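Local coordinates for hypothetical protein Atu0492 (Agrobacterium tumefaciens, PDB 2GMY) that is of unknown function but belongs to the carboxymuconolactone decarboxylase family and is probably an AhpD-like antioxidant defence protein, at residues I44-A49 with A129-N134; C51-V56 with Q143-A148; I69-M72 with E77-V80. All coordinates share one frame; numbering follows the deposited sequence.

Contact 1 (I44-A49 with A129-N134)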
ATOM      1  N   ILE A  44      14.714  -5.970  -9.918  1.00 11.32           N
ATOM      2  CA  ILE A  44      13.873  -4.850 -10.327  1.00 11.67           C
ATOM      3  C   ILE A  44      12.856  -4.538  -9.211  1.00 11.60           C
ATOM      4  O   ILE A  44      12.697  -3.375  -8.798  1.00 12.13           O
ATOM      5  CB  ILE A  44      13.176  -5.132 -11.655  1.00 11.99           C
ATOM      6  CG1 ILE A  44      14.206  -5.152 -12.790  1.00 11.84           C
ATOM      7  CG2 ILE A  44      12.122  -4.068 -11.955  1.00 11.22           C
ATOM      8  CD1 ILE A  44      13.689  -5.808 -14.082  1.00 14.21           C
ATOM      9  N   ILE A  45      12.177  -5.566  -8.711  1.00 11.44           N
ATOM     10  CA  ILE A  45      11.162  -5.343  -7.672  1.00 11.27           C
ATOM     11  C   ILE A  45      11.776  -4.645  -6.475  1.00 11.73           C
ATOM     12  O   ILE A  45      11.196  -3.702  -5.900  1.00 11.79           O
ATOM     13  CB  ILE A  45      10.541  -6.673  -7.224  1.00 11.25           C
ATOM     14  CG1 ILE A  45       9.738  -7.282  -8.375  1.00 11.64           C
ATOM     15  CG2 ILE A  45       9.668  -6.471  -5.989  1.00 11.90           C
ATOM     16  CD1 ILE A  45       9.267  -8.696  -8.106  1.00 13.32           C
ATOM     17  N   ASN A  46      12.959  -5.123  -6.093  1.00 10.54           N
ATOM     18  CA  ASN A  46      13.626  -4.621  -4.893  1.00 11.06           C
ATOM     19  C   ASN A  46      14.361  -3.296  -5.079  1.00 11.11           C
ATOM     20  O   ASN A  46      14.943  -2.796  -4.121  1.00 12.10           O
ATOM     21  CB  ASN A  46      14.563  -5.670  -4.324  1.00 11.45           C
ATOM     22  CG  ASN A  46      13.817  -6.795  -3.654  1.00 11.61           C
ATOM     23  OD1 ASN A  46      12.718  -6.596  -3.117  1.00 11.09           O
ATOM     24  ND2 ASN A  46      14.401  -7.985  -3.692  1.00 12.66           N
ATOM     25  N   GLY A  47      14.358  -2.758  -6.298  1.00 11.21           N
ATOM     26  CA  GLY A  47      14.964  -1.447  -6.549  1.00 12.40           C
ATOM     27  C   GLY A  47      16.492  -1.486  -6.563  1.00 13.12           C
ATOM     28  O   GLY A  47      17.154  -0.451  -6.384  1.00 13.48           O
ATOM     29  N   CYS A  48      17.057  -2.669  -6.785  1.00 13.13           N
ATOM     30  CA  CYS A  48      18.507  -2.832  -6.666  1.00 13.46           C
ATOM     31  C   CYS A  48      19.215  -2.589  -8.002  1.00 13.76           C
ATOM     32  O   CYS A  48      19.344  -3.509  -8.828  1.00 13.51           O
ATOM     33  CB  CYS A  48      18.848  -4.215  -6.124  1.00 13.30           C
ATOM     34  SG  CYS A  48      20.617  -4.326  -5.740  1.00 15.01           S
ATOM     35  N   ALA A  49      19.656  -1.348  -8.212  1.00 13.77           N
ATOM     36  CA  ALA A  49      20.370  -0.983  -9.447  1.00 14.20           C
ATOM     37  C   ALA A  49      21.657  -1.785  -9.603  1.00 13.94           C
ATOM     38  O   ALA A  49      21.993  -2.228 -10.711  1.00 13.97           O
ATOM     39  CB  ALA A  49      20.673   0.502  -9.474  1.00 14.50           C
ATOM     40  N   ALA A 129      18.063 -16.271  -2.400  1.00 11.77           N
ATOM     41  CA  ALA A 129      19.439 -15.813  -2.588  1.00 11.50           C
ATOM     42  C   ALA A 129      19.512 -14.404  -3.191  1.00 11.97           C
ATOM     43  O   ALA A 129      20.221 -13.541  -2.670  1.00 12.28           O
ATOM     44  CB  ALA A 129      20.235 -16.812  -3.423  1.00 12.43           C
ATOM     45  N   ILE A 130      18.760 -14.143  -4.259  1.00 12.04           N
ATOM     46  CA  ILE A 130      18.836 -12.807  -4.857  1.00 12.15           C
ATOM     47  C   ILE A 130      18.238 -11.786  -3.896  1.00 11.89           C
ATOM     48  O   ILE A 130      18.720 -10.665  -3.796  1.00 12.11           O
ATOM     49  CB  ILE A 130      18.205 -12.738  -6.279  1.00 12.36           C
ATOM     50  CG1 ILE A 130      18.419 -11.347  -6.902  1.00 11.44           C
ATOM     51  CG2 ILE A 130      16.756 -13.184  -6.262  1.00 11.38           C
ATOM     52  CD1 ILE A 130      19.914 -10.944  -7.055  1.00 14.18           C
ATOM     53  N   ASN A 131      17.212 -12.193  -3.149  1.00 11.90           N
ATOM     54  CA  ASN A 131      16.622 -11.276  -2.182  1.00 11.57           C
ATOM     55  C   ASN A 131      17.628 -10.863  -1.092  1.00 11.63           C
ATOM     56  O   ASN A 131      17.571  -9.746  -0.567  1.00 12.17           O
ATOM     57  CB  ASN A 131      15.341 -11.863  -1.588  1.00 12.14           C
ATOM     58  CG  ASN A 131      14.123 -11.442  -2.376  1.00 11.32           C
ATOM     59  OD1 ASN A 131      13.543 -10.382  -2.132  1.00 11.29           O
ATOM     60  ND2 ASN A 131      13.750 -12.250  -3.364  1.00 11.17           N
ATOM     61  N   THR A 132      18.565 -11.766  -0.789  1.00 11.67           N
ATOM     62  CA  THR A 132      19.653 -11.466   0.134  1.00 12.50           C
ATOM     63  C   THR A 132      20.651 -10.494  -0.512  1.00 12.47           C
ATOM     64  O   THR A 132      20.991  -9.462   0.080  1.00 12.21           O
ATOM     65  CB  THR A 132      20.323 -12.757   0.629  1.00 13.20           C
ATOM     66  OG1 THR A 132      19.403 -13.441   1.499  1.00 13.76           O
ATOM     67  CG2 THR A 132      21.596 -12.443   1.422  1.00 14.10           C
ATOM     68  N   TRP A 133      21.118 -10.804  -1.718  1.00 12.89           N
ATOM     69  CA  TRP A 133      22.041  -9.886  -2.404  1.00 13.82           C
ATOM     70  C   TRP A 133      21.430  -8.491  -2.557  1.00 13.45           C
ATOM     71  O   TRP A 133      22.108  -7.484  -2.342  1.00 13.65           O
ATOM     72  CB  TRP A 133      22.436 -10.411  -3.783  1.00 15.42           C
ATOM     73  CG  TRP A 133      23.390 -11.556  -3.776  1.00 17.36           C
ATOM     74  CD1 TRP A 133      23.159 -12.814  -4.257  1.00 18.93           C
ATOM     75  CD2 TRP A 133      24.744 -11.547  -3.299  1.00 19.53           C
ATOM     76  NE1 TRP A 133      24.288 -13.594  -4.100  1.00 19.79           N
ATOM     77  CE2 TRP A 133      25.272 -12.840  -3.512  1.00 20.16           C
ATOM     78  CE3 TRP A 133      25.559 -10.571  -2.707  1.00 20.38           C
ATOM     79  CZ2 TRP A 133      26.596 -13.189  -3.155  1.00 19.60           C
ATOM     80  CZ3 TRP A 133      26.868 -10.913  -2.345  1.00 19.56           C
ATOM     81  CH2 TRP A 133      27.370 -12.212  -2.570  1.00 19.41           C
ATOM     82  N   ASN A 134      20.153  -8.420  -2.937  1.00 12.57           N
ATOM     83  CA  ASN A 134      19.483  -7.110  -3.066  1.00 12.45           C
ATOM     84  C   ASN A 134      19.508  -6.308  -1.760  1.00 12.74           C
ATOM     85  O   ASN A 134      19.717  -5.087  -1.762  1.00 13.50           O
ATOM     86  CB  ASN A 134      18.036  -7.270  -3.521  1.00 12.42           C
ATOM     87  CG  ASN A 134      17.896  -7.836  -4.941  1.00 12.25           C
ATOM     88  OD1 ASN A 134      18.836  -7.835  -5.769  1.00 15.48           O
ATOM     89  ND2 ASN A 134      16.697  -8.300  -5.237  1.00  9.29           N
TER
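N46 reaches across to N131 with its side-chain nitrogen. The hydrogen bond from N46 ND2 to N131 OD1 is 3.0 Å long and fairly straight, 163° at the hydrogen. The acceptor lies close to the amide plane of N46. The donor stands above the carbonyl plane of N131, not on a lone pair. The two amides are nearly perpendicular, with their planes 80° apart. N131 is held by several partners. Its OD1 also bonds R135, and its ND2 bonds I127 O and T96.

N134 also turns its amide almost square to that of N46. As modelled, N46 ND2 and N134 ND2 lie 2.8 Å apart. Both are donors, so this is no hydrogen bond and the close approach is doubtful. N134 OD1 is bonded to S43, and C48 CB packs against it at 3.6 Å. C48 points its SG anti to its own backbone N, chi1 -171°. There the sulfur caps a backbone nitrogen in the first turn of helix 49-61.

Two helix ends meet here. G47, with positive phi, closes helix 32-45 in a Schellman motif, and C48 is the N-cap of helix 49-61. Helix 117-139 packs against this junction through N131 and N134. Its A129 and W133 face helix 12-26, while I45 and N46 touch helix 83-96.

Contact 2 (C51-V56 with Q143-A148)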
ATOM      1  N   CYS A  51      22.349  -4.815  -8.658  1.00 15.26           N
ATOM      2  CA  CYS A  51      22.062  -6.146  -9.171  1.00 15.57           C
ATOM      3  C   CYS A  51      21.417  -6.119 -10.548  1.00 15.46           C
ATOM      4  O   CYS A  51      21.728  -6.971 -11.370  1.00 15.49           O
ATOM      5  CB  CYS A  51      21.231  -6.970  -8.183  1.00 16.17           C
ATOM      6  SG  CYS A  51      22.146  -7.331  -6.633  1.00 18.28           S
ATOM      7  N   VAL A  52      20.523  -5.161 -10.816  1.00 13.97           N
ATOM      8  CA  VAL A  52      19.937  -5.075 -12.158  1.00 13.82           C
ATOM      9  C   VAL A  52      21.035  -4.905 -13.208  1.00 14.04           C
ATOM     10  O   VAL A  52      21.049  -5.596 -14.214  1.00 14.63           O
ATOM     11  CB  VAL A  52      18.880  -3.952 -12.280  1.00 13.96           C
ATOM     12  CG1 VAL A  52      18.481  -3.730 -13.747  1.00 13.39           C
ATOM     13  CG2 VAL A  52      17.643  -4.297 -11.436  1.00 13.97           C
ATOM     14  N   ASP A  53      21.975  -4.009 -12.942  1.00 14.44           N
ATOM     15  CA  ASP A  53      23.071  -3.776 -13.885  1.00 15.84           C
ATOM     16  C   ASP A  53      23.811  -5.078 -14.176  1.00 16.22           C
ATOM     17  O   ASP A  53      24.059  -5.412 -15.340  1.00 16.78           O
ATOM     18  CB  ASP A  53      24.052  -2.741 -13.348  1.00 15.56           C
ATOM     19  CG  ASP A  53      25.118  -2.365 -14.375  1.00 17.15           C
ATOM     20  OD1 ASP A  53      24.737  -1.834 -15.438  1.00 17.30           O
ATOM     21  OD2 ASP A  53      26.318  -2.588 -14.098  1.00 20.15           O
ATOM     22  N   MET A  54      24.141  -5.807 -13.113  1.00 16.50           N
ATOM     23  CA  MET A  54      24.845  -7.081 -13.217  1.00 17.38           C
ATOM     24  C   MET A  54      24.049  -8.107 -14.016  1.00 16.48           C
ATOM     25  O   MET A  54      24.581  -8.787 -14.906  1.00 16.06           O
ATOM     26  CB  MET A  54      25.119  -7.624 -11.814  1.00 17.50           C
ATOM     27  CG  MET A  54      26.020  -8.857 -11.762  1.00 19.77           C
ATOM     28  SD  MET A  54      26.303  -9.465 -10.062  1.00 20.81           S
ATOM     29  CE  MET A  54      26.967  -8.018  -9.289  1.00 24.76           C
ATOM     30  N   HIS A  55      22.765  -8.221 -13.702  1.00 15.50           N
ATOM     31  CA  HIS A  55      21.975  -9.305 -14.287  1.00 14.98           C
ATOM     32  C   HIS A  55      21.483  -9.019 -15.694  1.00 14.76           C
ATOM     33  O   HIS A  55      21.250  -9.950 -16.460  1.00 15.03           O
ATOM     34  CB  HIS A  55      20.877  -9.750 -13.317  1.00 15.34           C
ATOM     35  CG  HIS A  55      21.432 -10.190 -12.001  1.00 16.83           C
ATOM     36  ND1 HIS A  55      22.415 -11.152 -11.911  1.00 19.83           N
ATOM     37  CD2 HIS A  55      21.182  -9.786 -10.735  1.00 18.89           C
ATOM     38  CE1 HIS A  55      22.743 -11.324 -10.644  1.00 21.23           C
ATOM     39  NE2 HIS A  55      22.006 -10.513  -9.911  1.00 19.88           N
ATOM     40  N   VAL A  56      21.343  -7.740 -16.034  1.00 14.04           N
ATOM     41  CA  VAL A  56      21.127  -7.328 -17.421  1.00 14.44           C
ATOM     42  C   VAL A  56      22.318  -7.846 -18.261  1.00 14.81           C
ATOM     43  O   VAL A  56      22.132  -8.500 -19.297  1.00 15.22           O
ATOM     44  CB  VAL A  56      21.010  -5.796 -17.535  1.00 14.45           C
ATOM     45  CG1 VAL A  56      21.223  -5.340 -18.987  1.00 15.26           C
ATOM     46  CG2 VAL A  56      19.641  -5.323 -17.028  1.00 13.86           C
ATOM     47  N   GLN A 143      27.662   0.548  -5.556  1.00 18.04           N
ATOM     48  CA  GLN A 143      27.615   1.351  -6.787  1.00 18.97           C
ATOM     49  C   GLN A 143      28.064   0.533  -8.002  1.00 19.45           C
ATOM     50  O   GLN A 143      29.193   0.041  -8.031  1.00 19.82           O
ATOM     51  CB  GLN A 143      28.528   2.584  -6.636  1.00 18.96           C
ATOM     52  CG  GLN A 143      28.146   3.515  -5.486  1.00 19.14           C
ATOM     53  CD  GLN A 143      26.804   4.192  -5.712  1.00 21.31           C
ATOM     54  OE1 GLN A 143      26.600   4.874  -6.719  1.00 22.35           O
ATOM     55  NE2 GLN A 143      25.875   3.996  -4.777  1.00 20.28           N
ATOM     56  N   HIS A 144      27.185   0.367  -8.994  1.00 19.23           N
ATOM     57  CA  HIS A 144      27.548  -0.394 -10.202  1.00 19.88           C
ATOM     58  C   HIS A 144      28.448   0.442 -11.111  1.00 20.98           C
ATOM     59  O   HIS A 144      28.403   1.674 -11.049  1.00 20.45           O
ATOM     60  CB  HIS A 144      26.315  -0.944 -10.961  1.00 19.70           C
ATOM     61  CG  HIS A 144      25.467   0.101 -11.627  1.00 18.19           C
ATOM     62  ND1 HIS A 144      25.801   0.677 -12.837  1.00 18.17           N
ATOM     63  CD2 HIS A 144      24.274   0.637 -11.273  1.00 17.13           C
ATOM     64  CE1 HIS A 144      24.863   1.541 -13.188  1.00 18.12           C
ATOM     65  NE2 HIS A 144      23.921   1.530 -12.260  1.00 17.32           N
ATOM     66  N   PRO A 145      29.272  -0.227 -11.952  1.00 22.83           N
ATOM     67  CA  PRO A 145      30.082   0.529 -12.915  1.00 24.05           C
ATOM     68  C   PRO A 145      29.232   1.220 -13.985  1.00 25.55           C
ATOM     69  O   PRO A 145      28.151   0.737 -14.330  1.00 24.69           O
ATOM     70  CB  PRO A 145      30.996  -0.533 -13.542  1.00 24.12           C
ATOM     71  CG  PRO A 145      30.332  -1.826 -13.310  1.00 24.04           C
ATOM     72  CD  PRO A 145      29.502  -1.679 -12.046  1.00 23.28           C
ATOM     73  N   VAL A 146      29.729   2.351 -14.490  1.00 27.53           N
ATOM     74  CA  VAL A 146      29.008   3.170 -15.465  1.00 29.96           C
ATOM     75  C   VAL A 146      29.766   3.222 -16.797  1.00 31.89           C
ATOM     76  O   VAL A 146      30.870   3.769 -16.858  1.00 32.33           O
ATOM     77  CB  VAL A 146      28.806   4.618 -14.946  1.00 29.94           C
ATOM     78  CG1 VAL A 146      28.002   5.441 -15.939  1.00 29.90           C
ATOM     79  CG2 VAL A 146      28.121   4.622 -13.577  1.00 30.07           C
ATOM     80  N   GLU A 147      29.171   2.661 -17.851  1.00 33.86           N
ATOM     81  CA  GLU A 147      29.818   2.611 -19.166  1.00 36.09           C
ATOM     82  C   GLU A 147      29.712   3.900 -19.976  1.00 37.10           C
ATOM     83  O   GLU A 147      28.607   4.381 -20.271  1.00 37.88           O
ATOM     84  CB  GLU A 147      29.286   1.445 -20.004  1.00 36.35           C
ATOM     85  CG  GLU A 147      29.963   0.124 -19.710  1.00 37.83           C
ATOM     86  CD  GLU A 147      29.197  -0.694 -18.702  1.00 39.26           C
ATOM     87  OE1 GLU A 147      28.118  -1.203 -19.073  1.00 40.85           O
ATOM     88  OE2 GLU A 147      29.672  -0.833 -17.550  1.00 39.75           O
ATOM     89  N   ALA A 148      30.870   4.437 -20.353  1.00 38.20           N
ATOM     90  CA  ALA A 148      30.939   5.552 -21.297  1.00 38.73           C
ATOM     91  C   ALA A 148      30.902   5.071 -22.752  1.00 39.13           C
ATOM     92  O   ALA A 148      30.690   3.881 -23.037  1.00 39.55           O
ATOM     93  CB  ALA A 148      32.182   6.391 -21.040  1.00 39.02           C
TER
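D53 lays its side chain over one face of the H144 ring. This is the tight part of the contact. D53 CB sits 3.9 Å from the centroid of the H144 ring, 23° off the normal, a CH-pi contact. The D53 carboxylate follows the ring, with the two planes 26° apart and stacked. D53 CG comes within 3.5 Å of H144 ND1, but the two residues share no hydrogen bond. CG of D53 is anti to the backbone N, chi1 -174°, which carries the carboxylate out from the helix and over the imidazole.

The ring is fixed from its own segment too. H144 ND1 donates to P145 O at 2.8 Å, with P145 O close to the ring plane. H144 NE2 bonds S78 of the second subunit. These two bonds hold the ring for D53 to rest on.

Beyond H144 the packing thins out toward solvent. P145 is exposed and touches D53 only loosely: D53 OD2 lies 3.8 Å from P145 O and 3.9 Å from P145 CD. E147 is exposed as well, and E147 OE1 stays 5.0 Å from D53 OD1. K57 forms salt bridges to both acids, which probably offsets their like charges.

The extended C-terminal tail thus lies along helix 49-61. C48, the N-cap of that helix, and C51 in its first turn form a Cys-X-X-Cys pair, followed by H55. The two sulfurs are too far apart for a disulfide in this model. The order of cysteines and histidine is that of the redox motif of AhpD-like proteins.

Contact 3 (I69-M72 with E77-V80)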
ATOM      1  N   ILE A  69      15.014  -8.726 -21.824  1.00 13.54           N
ATOM      2  CA  ILE A  69      15.674  -7.987 -20.733  1.00 13.76           C
ATOM      3  C   ILE A  69      14.888  -6.727 -20.334  1.00 14.13           C
ATOM      4  O   ILE A  69      14.556  -6.530 -19.154  1.00 13.80           O
ATOM      5  CB  ILE A  69      17.112  -7.609 -21.153  1.00 13.81           C
ATOM      6  CG1 ILE A  69      17.970  -8.874 -21.298  1.00 14.57           C
ATOM      7  CG2 ILE A  69      17.739  -6.619 -20.171  1.00 14.87           C
ATOM      8  CD1 ILE A  69      19.360  -8.583 -21.923  1.00 13.97           C
ATOM      9  N   ASN A  70      14.570  -5.885 -21.312  1.00 14.12           N
ATOM     10  CA  ASN A  70      13.913  -4.606 -21.023  1.00 15.50           C
ATOM     11  C   ASN A  70      12.471  -4.674 -20.570  1.00 15.09           C
ATOM     12  O   ASN A  70      12.003  -3.776 -19.864  1.00 15.61           O
ATOM     13  CB  ASN A  70      14.022  -3.677 -22.212  1.00 16.20           C
ATOM     14  CG  ASN A  70      15.388  -3.075 -22.313  1.00 18.14           C
ATOM     15  OD1 ASN A  70      16.167  -3.428 -23.200  1.00 22.59           O
ATOM     16  ND2 ASN A  70      15.712  -2.189 -21.379  1.00 19.27           N
ATOM     17  N   LEU A  71      11.754  -5.718 -20.955  1.00 14.13           N
ATOM     18  CA  LEU A  71      10.350  -5.799 -20.604  1.00 13.83           C
ATOM     19  C   LEU A  71      10.106  -6.482 -19.264  1.00 13.29           C
ATOM     20  O   LEU A  71       8.980  -6.622 -18.830  1.00 13.46           O
ATOM     21  CB  LEU A  71       9.548  -6.464 -21.712  1.00 14.40           C
ATOM     22  CG  LEU A  71       9.265  -5.574 -22.926  1.00 16.81           C
ATOM     23  CD1 LEU A  71       8.850  -6.432 -24.036  1.00 22.14           C
ATOM     24  CD2 LEU A  71       8.176  -4.587 -22.618  1.00 19.49           C
ATOM     25  N   MET A  72      11.179  -6.872 -18.600  1.00 13.28           N
ATOM     26  CA  MET A  72      11.017  -7.620 -17.376  1.00 13.06           C
ATOM     27  C   MET A  72      10.386  -6.797 -16.276  1.00 13.11           C
ATOM     28  O   MET A  72       9.808  -7.324 -15.365  1.00 13.11           O
ATOM     29  CB  MET A  72      12.314  -8.185 -16.867  1.00 13.77           C
ATOM     30  CG  MET A  72      12.010  -9.082 -15.749  1.00 13.34           C
ATOM     31  SD  MET A  72      11.781 -10.696 -16.435  1.00 18.37           S
ATOM     32  CE  MET A  72      13.419 -11.082 -16.004  1.00  2.00           C
ATOM     33  N   GLU A  77       2.243  -7.537 -18.881  1.00 14.78           N
ATOM     34  CA  GLU A  77       1.600  -7.081 -20.115  1.00 16.17           C
ATOM     35  C   GLU A  77       2.382  -7.350 -21.408  1.00 15.81           C
ATOM     36  O   GLU A  77       1.985  -6.881 -22.489  1.00 15.93           O
ATOM     37  CB  GLU A  77       1.233  -5.587 -20.002  1.00 16.01           C
ATOM     38  CG  GLU A  77      -0.006  -5.321 -19.143  1.00 20.25           C
ATOM     39  CD  GLU A  77      -1.203  -6.148 -19.588  1.00 24.49           C
ATOM     40  OE1 GLU A  77      -1.378  -6.346 -20.817  1.00 28.88           O
ATOM     41  OE2 GLU A  77      -1.953  -6.619 -18.713  1.00 27.98           O
ATOM     42  N   SER A  78       3.473  -8.113 -21.313  1.00 15.28           N
ATOM     43  CA  SER A  78       4.346  -8.353 -22.467  1.00 15.80           C
ATOM     44  C   SER A  78       4.171  -9.748 -23.055  1.00 16.29           C
ATOM     45  O   SER A  78       4.279 -10.751 -22.327  1.00 16.34           O
ATOM     46  CB  SER A  78       5.810  -8.161 -22.087  1.00 15.80           C
ATOM     47  OG  SER A  78       6.627  -8.453 -23.203  1.00 16.41           O
ATOM     48  N   PRO A  79       3.884  -9.826 -24.369  1.00 15.82           N
ATOM     49  CA  PRO A  79       3.838 -11.139 -25.010  1.00 15.98           C
ATOM     50  C   PRO A  79       5.190 -11.818 -25.252  1.00 16.23           C
ATOM     51  O   PRO A  79       5.210 -12.923 -25.792  1.00 16.83           O
ATOM     52  CB  PRO A  79       3.107 -10.845 -26.339  1.00 16.03           C
ATOM     53  CG  PRO A  79       3.439  -9.410 -26.633  1.00 16.05           C
ATOM     54  CD  PRO A  79       3.461  -8.745 -25.285  1.00 16.48           C
ATOM     55  N   VAL A  80       6.305 -11.203 -24.852  1.00 16.56           N
ATOM     56  CA  VAL A  80       7.614 -11.824 -25.111  1.00 17.31           C
ATOM     57  C   VAL A  80       7.843 -13.132 -24.327  1.00 16.81           C
ATOM     58  O   VAL A  80       8.488 -14.055 -24.834  1.00 17.50           O
ATOM     59  CB  VAL A  80       8.804 -10.820 -24.961  1.00 18.04           C
ATOM     60  CG1 VAL A  80       9.009 -10.423 -23.548  1.00 19.08           C
ATOM     61  CG2 VAL A  80      10.096 -11.419 -25.512  1.00 19.86           C
TER
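S78 OG has two hydrogen-bond partners, and a methyl of L71 packs on it. S78 OG accepts from V80 N at 3.2 Å, with a nearly straight angle of 167°. This bond to the nitrogen two residues on makes an ST turn. OG is also hydrogen-bonded to H144 NE2 of the second subunit. S78 holds its OG anti to the backbone N, chi1 178°, a setting that serves the turn and presents the oxygen to L71.

L71 meets this oxygen with its CD1 branch. L71 CD1 lies 3.1 Å from S78 OG, short for a methyl against an oxygen, and the packing here is tight. L71 CB backs it up from farther off, 3.8 Å from S78 OG. L71 CD1 also touches V80 CG1, 4.0 Å away, in an apolar contact. One leucine methyl therefore meets both ends of the ST turn. No hydrogen bond crosses between 69-72 and 77-80.

The second subunit closes in on this surface. Its H144 also packs on L71 and P79. Within the chain, L71 also touches Y81.

S78 and L71 are buried, yet the hydroxyl has polar partners. The backbone NH of V80 and the imidazole of the neighbouring subunit satisfy it, while the leucine methyl supplies apolar packing. The chemistry implies a turn whose polar atom is spent partly on its own fold and partly on subunit association.

Overall arrangement
The three contacts lie in an all-helical chain that assembles as a hexamer. Contact 1 is near the chain centre, about 7 Å away. Contacts 2 and 3 are farther out, each about 15 Å from it. Centre to centre, contact 1 is about 13 Å from contact 2 and 19 Å from contact 3. Along the chain, contacts 1 and 2 alternate their segments, and contact 3 falls within the span of both. Contact 1 sits where helix 32-45 gives way to helix 49-61, and contact 2 uses the latter. N134 OD1 packs on C51 SG at 3.5 Å. All three touch the second subunit, so the region around the cysteine pair is built close to a subunit interface.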